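Long-range contact in cytochrome c552 (Thermochromatium tepidum, PDB 5ZE8), which probably carries electrons at low potential through five covalently bound c-type hemes in a thermophilic purple sulfur photosynthetic bacterium: residues Pro309-Leu323 and Arg377-Glu389. Residues are numbered along the deposited sequence; the frame is centred on the assembly and turned at random.
Sequences PHAMPTGAPFRNLYL and RLQPHETRELNYE. With HEC (heme c), chain F.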
ATOM      1  N   PRO A 309       8.033   9.322   4.678  1.00 13.27           N
ATOM      2  CA  PRO A 309       8.069   9.405   6.109  1.00 13.38           C
ATOM      3  C   PRO A 309       7.819   8.035   6.777  1.00 14.37           C
ATOM      4  O   PRO A 309       7.738   7.926   7.971  1.00 15.30           O
ATOM      5  CB  PRO A 309       6.888  10.342   6.389  1.00 14.67           C
ATOM      6  CG  PRO A 309       5.887  10.038   5.327  1.00 14.53           C
ATOM      7  CD  PRO A 309       6.745   9.790   4.113  1.00 13.85           C
ATOM      8  N   HIS A 310       7.540   7.013   5.948  1.00 12.05           N
ATOM      9  CA  HIS A 310       7.474   5.617   6.354  1.00 11.94           C
ATOM     10  C   HIS A 310       8.685   4.937   5.728  1.00 12.91           C
ATOM     11  O   HIS A 310       9.384   5.537   4.933  1.00 12.86           O
ATOM     12  CB  HIS A 310       6.139   4.958   5.960  1.00 11.23           C
ATOM     13  CG  HIS A 310       5.663   5.253   4.540  1.00 10.89           C
ATOM     14  ND1 HIS A 310       6.332   4.889   3.369  1.00 10.84           N
ATOM     15  CD2 HIS A 310       4.520   5.868   4.122  1.00 10.17           C
ATOM     16  CE1 HIS A 310       5.614   5.281   2.325  1.00 11.02           C
ATOM     17  NE2 HIS A 310       4.502   5.873   2.760  1.00 10.19           N
ATOM     18  N   ALA A 311       8.914   3.681   6.090  1.00 13.27           N
ATOM     19  CA  ALA A 311       9.961   2.924   5.388  1.00 14.03           C
ATOM     20  C   ALA A 311       9.729   2.816   3.878  1.00 13.94           C
ATOM     21  O   ALA A 311       8.619   3.056   3.336  1.00 13.09           O
ATOM     22  CB  ALA A 311      10.120   1.526   5.966  1.00 14.41           C
ATOM     23  N   MET A 312      10.810   2.470   3.175  1.00 13.39           N
ATOM     24  CA  MET A 312      10.717   2.202   1.782  1.00 12.34           C
ATOM     25  C   MET A 312      11.342   0.841   1.538  1.00 13.21           C
ATOM     26  O   MET A 312      12.554   0.736   1.664  1.00 13.19           O
ATOM     27  CB  MET A 312      11.407   3.247   0.924  1.00 14.19           C
ATOM     28  CG  MET A 312      11.539   2.928  -0.546  1.00 14.37           C
ATOM     29  SD  MET A 312      10.068   2.393  -1.394  1.00 14.32           S
ATOM     30  CE  MET A 312      10.609   2.243  -3.125  1.00 15.45           C
ATOM     31  N   PRO A 313      10.574  -0.197   1.222  1.00 12.26           N
ATOM     32  CA  PRO A 313       9.154  -0.201   0.986  1.00 12.31           C
ATOM     33  C   PRO A 313       8.339  -0.490   2.230  1.00 12.52           C
ATOM     34  O   PRO A 313       8.570  -1.490   2.965  1.00 17.13           O
ATOM     35  CB  PRO A 313       8.996  -1.337  -0.043  1.00 11.80           C
ATOM     36  CG  PRO A 313      10.076  -2.340   0.391  1.00 13.42           C
ATOM     37  CD  PRO A 313      11.190  -1.496   0.863  1.00 12.95           C
ATOM     38  N   THR A 314       7.302   0.299   2.448  1.00 12.42           N
ATOM     39  CA  THR A 314       6.391   0.056   3.555  1.00 11.94           C
ATOM     40  C   THR A 314       5.298  -0.952   3.171  1.00 12.39           C
ATOM     41  O   THR A 314       5.144  -1.330   2.018  1.00 14.10           O
ATOM     42  CB  THR A 314       5.772   1.373   4.054  1.00 12.50           C
ATOM     43  OG1 THR A 314       5.282   1.208   5.395  1.00 13.79           O
ATOM     44  CG2 THR A 314       4.702   1.914   3.109  1.00 12.25           C
ATOM     45  N   GLY A 315       4.483  -1.315   4.159  1.00 12.99           N
ATOM     46  CA  GLY A 315       3.304  -2.131   4.006  1.00 14.33           C
ATOM     47  C   GLY A 315       3.551  -3.640   4.057  1.00 13.14           C
ATOM     48  O   GLY A 315       4.051  -4.126   5.054  1.00 15.53           O
ATOM     49  N   ALA A 316       3.074  -4.357   3.055  1.00 13.58           N
ATOM     50  CA  ALA A 316       3.149  -5.807   3.066  1.00 14.11           C
ATOM     51  C   ALA A 316       4.556  -6.287   3.273  1.00 14.62           C
ATOM     52  O   ALA A 316       5.539  -5.692   2.819  1.00 15.20           O
ATOM     53  CB  ALA A 316       2.585  -6.357   1.762  1.00 16.90           C
ATOM     54  N   PRO A 317       4.681  -7.382   4.050  1.00 14.52           N
ATOM     55  CA  PRO A 317       5.996  -7.763   4.516  1.00 15.29           C
ATOM     56  C   PRO A 317       6.893  -8.301   3.423  1.00 16.42           C
ATOM     57  O   PRO A 317       8.113  -8.312   3.594  1.00 18.65           O
ATOM     58  CB  PRO A 317       5.676  -8.834   5.569  1.00 16.03           C
ATOM     59  CG  PRO A 317       4.373  -9.384   5.142  1.00 16.31           C
ATOM     60  CD  PRO A 317       3.627  -8.116   4.772  1.00 15.15           C
ATOM     61  N   PHE A 318       6.271  -8.615   2.270  1.00 15.67           N
ATOM     62  CA  PHE A 318       7.045  -9.224   1.202  1.00 16.19           C
ATOM     63  C   PHE A 318       7.583  -8.215   0.171  1.00 13.32           C
ATOM     64  O   PHE A 318       8.255  -8.638  -0.755  1.00 13.74           O
ATOM     65  CB  PHE A 318       6.374 -10.298   0.459  1.00 22.04           C
ATOM     66  CG  PHE A 318       4.948 -10.339   0.666  1.00 22.31           C
ATOM     67  CD1 PHE A 318       4.128  -9.410   0.010  1.00 28.13           C
ATOM     68  CD2 PHE A 318       4.425 -11.241   1.550  1.00 26.09           C
ATOM     69  CE1 PHE A 318       2.748  -9.446   0.242  1.00 28.68           C
ATOM     70  CE2 PHE A 318       3.032 -11.258   1.822  1.00 29.49           C
ATOM     71  CZ  PHE A 318       2.204 -10.346   1.173  1.00 31.22           C
ATOM     72  N   ARG A 319       7.244  -6.934   0.335  1.00 12.39           N
ATOM     73  CA  ARG A 319       7.823  -5.971  -0.509  1.00 11.23           C
ATOM     74  C   ARG A 319       9.354  -5.937  -0.298  1.00 13.43           C
ATOM     75  O   ARG A 319       9.873  -6.013   0.822  1.00 12.56           O
ATOM     76  CB  ARG A 319       7.298  -4.574  -0.200  1.00 10.77           C
ATOM     77  CG  ARG A 319       5.830  -4.345  -0.274  1.00 11.44           C
ATOM     78  CD  ARG A 319       5.270  -4.763  -1.610  1.00 11.68           C
ATOM     79  NE  ARG A 319       3.919  -4.245  -1.806  1.00 12.39           N
ATOM     80  CZ  ARG A 319       2.847  -4.938  -2.150  1.00 12.75           C
ATOM     81  NH1 ARG A 319       1.698  -4.302  -2.309  1.00 13.18           N
ATOM     82  NH2 ARG A 319       2.912  -6.288  -2.276  1.00 11.34           N
ATOM     83  N   ASN A 320      10.044  -5.754  -1.409  1.00 12.48           N
ATOM     84  CA  ASN A 320      11.491  -5.675  -1.358  1.00 12.62           C
ATOM     85  C   ASN A 320      12.117  -4.940  -2.499  1.00 11.38           C
ATOM     86  O   ASN A 320      11.582  -4.923  -3.587  1.00 13.09           O
ATOM     87  CB  ASN A 320      12.070  -7.079  -1.226  1.00 12.08           C
ATOM     88  CG  ASN A 320      11.834  -7.925  -2.450  1.00 13.31           C
ATOM     89  OD1 ASN A 320      12.665  -7.921  -3.354  1.00 13.96           O
ATOM     90  ND2 ASN A 320      10.664  -8.608  -2.517  1.00 13.69           N
ATOM     91  N   LEU A 321      13.267  -4.339  -2.272  1.00 13.05           N
ATOM     92  CA  LEU A 321      14.082  -3.760  -3.352  1.00 12.75           C
ATOM     93  C   LEU A 321      15.416  -4.428  -3.414  1.00 14.50           C
ATOM     94  O   LEU A 321      15.908  -5.037  -2.423  1.00 13.53           O
ATOM     95  CB  LEU A 321      14.399  -2.303  -3.080  1.00 14.82           C
ATOM     96  CG  LEU A 321      13.467  -1.431  -2.269  1.00 15.56           C
ATOM     97  CD1 LEU A 321      14.042  -0.050  -1.964  1.00 18.20           C
ATOM     98  CD2 LEU A 321      12.150  -1.340  -2.994  1.00 15.17           C
ATOM     99  N   TYR A 322      16.065  -4.275  -4.562  1.00 14.28           N
ATOM    100  CA  TYR A 322      17.467  -4.679  -4.623  1.00 13.99           C
ATOM    101  C   TYR A 322      18.203  -3.807  -5.597  1.00 14.05           C
ATOM    102  O   TYR A 322      17.586  -3.341  -6.527  1.00 13.52           O
ATOM    103  CB  TYR A 322      17.638  -6.144  -4.969  1.00 14.35           C
ATOM    104  CG  TYR A 322      17.123  -6.688  -6.265  1.00 12.98           C
ATOM    105  CD1 TYR A 322      17.840  -6.547  -7.439  1.00 16.39           C
ATOM    106  CD2 TYR A 322      15.893  -7.336  -6.375  1.00 15.70           C
ATOM    107  CE1 TYR A 322      17.364  -7.064  -8.639  1.00 16.43           C
ATOM    108  CE2 TYR A 322      15.433  -7.904  -7.552  1.00 15.70           C
ATOM    109  CZ  TYR A 322      16.163  -7.718  -8.707  1.00 19.64           C
ATOM    110  OH  TYR A 322      15.696  -8.228  -9.890  1.00 20.43           O
ATOM    111  N   LEU A 323      19.520  -3.631  -5.319  1.00 14.01           N
ATOM    112  CA  LEU A 323      20.425  -2.838  -6.114  1.00 12.98           C
ATOM    113  C   LEU A 323      21.258  -3.782  -6.974  1.00 12.34           C
ATOM    114  O   LEU A 323      21.815  -4.702  -6.467  1.00 13.75           O
ATOM    115  CB  LEU A 323      21.352  -2.038  -5.240  1.00 15.57           C
ATOM    116  CG  LEU A 323      22.595  -1.485  -5.933  1.00 15.35           C
ATOM    117  CD1 LEU A 323      22.173  -0.364  -6.935  1.00 16.67           C
ATOM    118  CD2 LEU A 323      23.497  -0.923  -4.918  1.00 16.11           C
ATOM    119  N   ARG A 377      15.195  -2.594   5.035  1.00 13.24           N
ATOM    120  CA  ARG A 377      14.504  -1.591   4.225  1.00 13.84           C
ATOM    121  C   ARG A 377      15.059  -0.184   4.544  1.00 12.38           C
ATOM    122  O   ARG A 377      15.673   0.051   5.575  1.00 14.74           O
ATOM    123  CB  ARG A 377      12.993  -1.667   4.470  1.00 13.88           C
ATOM    124  CG  ARG A 377      12.343  -3.037   4.162  1.00 13.93           C
ATOM    125  CD  ARG A 377      10.929  -3.145   4.652  1.00 15.10           C
ATOM    126  NE  ARG A 377      10.830  -2.800   6.039  1.00 15.74           N
ATOM    127  CZ  ARG A 377       9.831  -2.144   6.657  1.00 16.18           C
ATOM    128  NH1 ARG A 377       8.720  -1.755   6.031  1.00 18.58           N
ATOM    129  NH2 ARG A 377       9.941  -1.864   7.921  1.00 19.76           N
ATOM    130  N   LEU A 378      14.853   0.757   3.625  1.00 12.66           N
ATOM    131  CA  LEU A 378      15.211   2.090   3.939  1.00 14.57           C
ATOM    132  C   LEU A 378      14.271   2.593   5.001  1.00 13.91           C
ATOM    133  O   LEU A 378      13.034   2.528   4.817  1.00 15.90           O
ATOM    134  CB  LEU A 378      15.124   2.997   2.716  1.00 15.40           C
ATOM    135  CG  LEU A 378      15.970   2.624   1.480  1.00 16.22           C
ATOM    136  CD1 LEU A 378      15.515   3.378   0.231  1.00 16.44           C
ATOM    137  CD2 LEU A 378      17.418   2.899   1.814  1.00 18.51           C
ATOM    138  N   GLN A 379      14.834   3.221   6.025  1.00 14.04           N
ATOM    139  CA  GLN A 379      14.081   3.742   7.115  1.00 14.97           C
ATOM    140  C   GLN A 379      13.481   5.079   6.769  1.00 13.93           C
ATOM    141  O   GLN A 379      13.861   5.686   5.770  1.00 14.87           O
ATOM    142  CB  GLN A 379      14.934   3.775   8.386  1.00 17.22           C
ATOM    143  CG  GLN A 379      15.315   2.345   8.839  1.00 20.20           C
ATOM    144  CD  GLN A 379      14.104   1.365   9.124  1.00 24.11           C
ATOM    145  OE1 GLN A 379      14.058   0.195   8.634  1.00 33.15           O
ATOM    146  NE2 GLN A 379      13.116   1.848   9.851  1.00 28.76           N
ATOM    147  N   PRO A 380      12.487   5.526   7.580  1.00 14.94           N
ATOM    148  CA  PRO A 380      11.872   6.819   7.193  1.00 16.32           C
ATOM    149  C   PRO A 380      12.921   7.883   6.964  1.00 13.73           C
ATOM    150  O   PRO A 380      13.800   8.056   7.808  1.00 15.42           O
ATOM    151  CB  PRO A 380      11.040   7.147   8.406  1.00 15.89           C
ATOM    152  CG  PRO A 380      10.645   5.861   8.988  1.00 16.86           C
ATOM    153  CD  PRO A 380      11.837   4.960   8.758  1.00 15.91           C
ATOM    154  N   HIS A 381      12.799   8.592   5.831  1.00 14.39           N
ATOM    155  CA  HIS A 381      13.693   9.634   5.379  1.00 15.93           C
ATOM    156  C   HIS A 381      15.193   9.332   5.416  1.00 14.54           C
ATOM    157  O   HIS A 381      16.028  10.231   5.469  1.00 17.09           O
ATOM    158  CB  HIS A 381      13.363  10.974   6.085  1.00 18.12           C
ATOM    159  CG  HIS A 381      13.664  11.009   7.539  1.00 22.71           C
ATOM    160  ND1 HIS A 381      12.688  10.851   8.503  1.00 30.04           N
ATOM    161  CD2 HIS A 381      14.832  11.138   8.210  1.00 28.17           C
ATOM    162  CE1 HIS A 381      13.245  10.868   9.705  1.00 26.73           C
ATOM    163  NE2 HIS A 381      14.541  11.072   9.559  1.00 32.75           N
ATOM    164  N   GLU A 382      15.561   8.020   5.311  1.00 14.70           N
ATOM    165  CA  GLU A 382      16.924   7.635   5.398  1.00 16.10           C
ATOM    166  C   GLU A 382      17.631   7.874   4.059  1.00 17.11           C
ATOM    167  O   GLU A 382      17.052   7.626   2.995  1.00 16.25           O
ATOM    168  CB  GLU A 382      17.044   6.143   5.704  1.00 17.29           C
ATOM    169  CG  GLU A 382      18.490   5.662   5.817  1.00 17.03           C
ATOM    170  CD  GLU A 382      18.667   4.154   5.998  1.00 20.77           C
ATOM    171  OE1 GLU A 382      17.685   3.343   6.047  1.00 17.69           O
ATOM    172  OE2 GLU A 382      19.883   3.791   6.127  1.00 19.16           O
ATOM    173  N   THR A 383      18.913   8.334   4.126  1.00 17.68           N
ATOM    174  CA  THR A 383      19.795   8.317   2.989  1.00 17.83           C
ATOM    175  C   THR A 383      20.857   7.238   3.299  1.00 18.27           C
ATOM    176  O   THR A 383      21.588   7.348   4.299  1.00 21.34           O
ATOM    177  CB  THR A 383      20.431   9.678   2.654  1.00 19.56           C
ATOM    178  OG1 THR A 383      19.421  10.640   2.379  1.00 18.91           O
ATOM    179  CG2 THR A 383      21.453   9.445   1.524  1.00 22.62           C
ATOM    180  N   ARG A 384      20.862   6.168   2.499  1.00 18.23           N
ATOM    181  CA  ARG A 384      21.816   5.054   2.620  1.00 16.64           C
ATOM    182  C   ARG A 384      22.884   5.174   1.544  1.00 18.23           C
ATOM    183  O   ARG A 384      22.588   5.418   0.381  1.00 17.67           O
ATOM    184  CB  ARG A 384      21.060   3.743   2.423  1.00 17.90           C
ATOM    185  CG  ARG A 384      21.820   2.413   2.525  1.00 19.50           C
ATOM    186  CD  ARG A 384      21.780   1.712   3.801  1.00 21.54           C
ATOM    187  NE  ARG A 384      20.461   1.588   4.403  1.00 18.90           N
ATOM    188  CZ  ARG A 384      19.652   0.527   4.378  1.00 16.80           C
ATOM    189  NH1 ARG A 384      19.964  -0.646   3.767  1.00 17.34           N
ATOM    190  NH2 ARG A 384      18.477   0.676   5.012  1.00 17.30           N
ATOM    191  N   GLU A 385      24.126   5.061   1.976  1.00 18.52           N
ATOM    192  CA  GLU A 385      25.307   5.071   1.162  1.00 20.11           C
ATOM    193  C   GLU A 385      25.855   3.656   1.109  1.00 18.02           C
ATOM    194  O   GLU A 385      26.050   3.024   2.129  1.00 22.47           O
ATOM    195  CB  GLU A 385      26.364   5.968   1.828  1.00 22.87           C
ATOM    196  CG  GLU A 385      27.741   6.055   1.199  1.00 29.69           C
ATOM    197  CD  GLU A 385      28.737   6.813   2.148  1.00 30.76           C
ATOM    198  OE1 GLU A 385      28.283   7.523   3.085  1.00 43.78           O
ATOM    199  OE2 GLU A 385      29.978   6.722   1.946  1.00 45.93           O
ATOM    200  N   LEU A 386      26.066   3.135  -0.095  0.50 20.11           N
ATOM    201  CA  LEU A 386      26.757   1.862  -0.259  0.50 20.22           C
ATOM    202  C   LEU A 386      27.985   2.050  -1.117  0.50 21.98           C
ATOM    203  O   LEU A 386      27.883   2.563  -2.237  0.50 22.62           O
ATOM    204  CB  LEU A 386      25.851   0.800  -0.898  0.50 21.19           C
ATOM    205  CG  LEU A 386      24.570   0.407  -0.154  0.50 23.41           C
ATOM    206  CD1 LEU A 386      23.898  -0.748  -0.882  0.50 22.98           C
ATOM    207  CD2 LEU A 386      24.825   0.030   1.302  0.50 22.72           C
ATOM    208  N   ASN A 387      29.113   1.555  -0.599  1.00 21.51           N
ATOM    209  CA  ASN A 387      30.424   1.663  -1.218  1.00 25.46           C
ATOM    210  C   ASN A 387      30.880   0.381  -1.824  1.00 21.20           C
ATOM    211  O   ASN A 387      30.824  -0.699  -1.213  1.00 25.16           O
ATOM    212  CB  ASN A 387      31.443   2.134  -0.198  1.00 32.16           C
ATOM    213  CG  ASN A 387      31.044   3.450   0.426  1.00 39.41           C
ATOM    214  OD1 ASN A 387      31.122   4.490  -0.222  1.00 40.34           O
ATOM    215  ND2 ASN A 387      30.574   3.410   1.688  1.00 46.63           N
ATOM    216  N   TYR A 388      31.348   0.500  -3.060  1.00 20.01           N
ATOM    217  CA  TYR A 388      31.949  -0.638  -3.698  1.00 18.29           C
ATOM    218  C   TYR A 388      33.334  -0.344  -4.252  1.00 19.15           C
ATOM    219  O   TYR A 388      33.622   0.793  -4.606  1.00 20.68           O
ATOM    220  CB  TYR A 388      31.032  -1.078  -4.820  1.00 18.77           C
ATOM    221  CG  TYR A 388      29.746  -1.676  -4.314  1.00 16.40           C
ATOM    222  CD1 TYR A 388      29.635  -3.022  -4.035  1.00 14.07           C
ATOM    223  CD2 TYR A 388      28.604  -0.895  -4.162  1.00 16.72           C
ATOM    224  CE1 TYR A 388      28.376  -3.573  -3.640  1.00 16.63           C
ATOM    225  CE2 TYR A 388      27.416  -1.422  -3.727  1.00 17.32           C
ATOM    226  CZ  TYR A 388      27.288  -2.742  -3.448  1.00 16.26           C
ATOM    227  OH  TYR A 388      26.071  -3.295  -2.971  1.00 18.10           O
ATOM    228  N   GLU A 389      34.176  -1.376  -4.307  1.00 20.50           N
ATOM    229  CA  GLU A 389      35.517  -1.272  -4.900  1.00 22.42           C
ATOM    230  C   GLU A 389      35.584  -2.190  -6.122  1.00 19.46           C
ATOM    231  O   GLU A 389      35.511  -3.408  -6.026  1.00 24.67           O
ATOM    232  CB  GLU A 389      36.542  -1.612  -3.848  1.00 25.07           C
ATOM    233  CG  GLU A 389      36.543  -0.646  -2.653  1.00 28.48           C
ATOM    234  CD  GLU A 389      37.450   0.561  -2.807  1.00 36.73           C
ATOM    235  OE1 GLU A 389      37.790   1.164  -1.769  1.00 51.91           O
ATOM    236  OE2 GLU A 389      37.881   0.904  -3.936  1.00 45.85           O
TER
HETATM  237 FE   HEC F 505       2.995   6.615   1.585  1.00 10.93          FE
HETATM  238  CHA HEC F 505       3.905   4.408  -0.753  1.00 10.66           C
HETATM  239  CHB HEC F 505       0.734   4.405   2.891  1.00 11.64           C
HETATM  240  CHC HEC F 505       2.234   8.825   4.103  1.00 11.05           C
HETATM  241  CHD HEC F 505       4.856   9.028   0.018  1.00 11.41           C
HETATM  242  NA  HEC F 505       2.419   4.758   1.192  1.00  9.91           N
HETATM  243  C1A HEC F 505       2.986   3.962   0.174  1.00 10.29           C
HETATM  244  C2A HEC F 505       2.365   2.667   0.170  1.00 10.56           C
HETATM  245  C3A HEC F 505       1.458   2.714   1.196  1.00 12.11           C
HETATM  246  C4A HEC F 505       1.490   3.984   1.826  1.00 12.88           C
HETATM  247  CMA HEC F 505       0.541   1.587   1.683  1.00 12.59           C
HETATM  248  CAA HEC F 505       2.734   1.470  -0.739  1.00 11.24           C
HETATM  249  CBA HEC F 505       3.927   0.696  -0.188  1.00 11.77           C
HETATM  250  CGA HEC F 505       4.346  -0.499  -1.006  1.00 13.30           C
HETATM  251  O1A HEC F 505       3.736  -1.590  -0.908  1.00 11.65           O
HETATM  252  O2A HEC F 505       5.324  -0.348  -1.801  1.00 13.72           O
HETATM  253  NB  HEC F 505       1.734   6.648   3.187  1.00 11.41           N
HETATM  254  C1B HEC F 505       0.859   5.638   3.480  1.00 11.33           C
HETATM  255  C2B HEC F 505       0.110   5.979   4.637  1.00 10.62           C
HETATM  256  C3B HEC F 505       0.508   7.245   5.060  1.00 11.81           C
HETATM  257  C4B HEC F 505       1.568   7.623   4.098  1.00 10.61           C
HETATM  258  CMB HEC F 505      -0.932   5.112   5.358  1.00 11.16           C
HETATM  259  CAB HEC F 505       0.179   8.051   6.249  1.00 11.37           C
HETATM  260  CBB HEC F 505       0.374   7.403   7.479  1.00 11.71           C
HETATM  261  NC  HEC F 505       3.461   8.550   1.987  1.00 10.32           N
HETATM  262  C1C HEC F 505       3.063   9.233   3.093  1.00 11.71           C
HETATM  263  C2C HEC F 505       3.484  10.592   2.923  1.00 10.79           C
HETATM  264  C3C HEC F 505       4.197  10.707   1.760  1.00 11.88           C
HETATM  265  C4C HEC F 505       4.218   9.374   1.191  1.00 11.17           C
HETATM  266  CMC HEC F 505       3.124  11.738   3.867  1.00 12.22           C
HETATM  267  CAC HEC F 505       4.899  11.883   1.098  1.00 12.16           C
HETATM  268  CBC HEC F 505       5.825  12.604   1.882  1.00 14.14           C
HETATM  269  ND  HEC F 505       4.166   6.659   0.037  1.00 11.64           N
HETATM  270  C1D HEC F 505       4.804   7.750  -0.544  1.00 11.87           C
HETATM  271  C2D HEC F 505       5.453   7.389  -1.823  1.00 11.41           C
HETATM  272  C3D HEC F 505       5.235   6.082  -2.056  1.00 11.42           C
HETATM  273  C4D HEC F 505       4.417   5.689  -0.869  1.00 10.50           C
HETATM  274  CMD HEC F 505       6.249   8.322  -2.657  1.00 12.47           C
HETATM  275  CAD HEC F 505       5.650   5.217  -3.208  1.00 11.54           C
HETATM  276  CBD HEC F 505       6.517   4.064  -2.762  1.00 12.30           C
HETATM  277  CGD HEC F 505       5.889   2.680  -2.816  1.00 12.21           C
HETATM  278  O1D HEC F 505       4.863   2.470  -3.457  1.00 14.70           O
HETATM  279  O2D HEC F 505       6.491   1.816  -2.197  1.00 14.53           O
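A single antiparallel bridge, M312 with L378, pins the loop that brings H310 to a heme iron against the chain entering strand 383-391, where the β-sheet part of the molecule meets the hemes. M312 N donates its hydrogen to L378 O (2.8 Å) in the carbonyl plane, and L378 N returns a more bent bond to M312 O (3.0 Å, 139° at the hydrogen). Their side chains run side by side in the same direction, M312 CG against L378 CD1, and L321 CD1 touches that methyl as well. R377 reaches across P313, which follows a cis peptide bond: its CG packs on P313 CD, and a bend at chi3 (-53°) brings NH1 to P313 O at 3.1 Å, the acceptor tilted from the guanidinium plane. A311 CB lies over one face of this group, toward its rim, while salt bridges from NH1 to E246 and from NH2 to D375 hold its nitrogens. Replacing R377 by alanine would probably leave P313 O without this donor, take one positive partner from E246 and D375, and open a gap beside A311. Further along, P380 CB rests 3.4 Å from P309 O. Beyond the loop the two strands meet through side chains, L323 CD2 lying 4.1 Å from CE2 of Y388, whose hydroxyl bonds to D347. On the heme side, H310 NE2 binds iron at 2.0 Å, with H260 as the other axial ligand. H310 ND1 donates to A311 O (2.9 Å), which helps set the ring's rotation and would be expected to make the imidazole more electron-rich; T314 CG2 lies over one ring face. R319 NE holds propionate oxygen O1A of the same heme. The bridged loop thus carries one axial ligand of a bis-histidine heme c site, a ligation common in low-potential multiheme cytochromes.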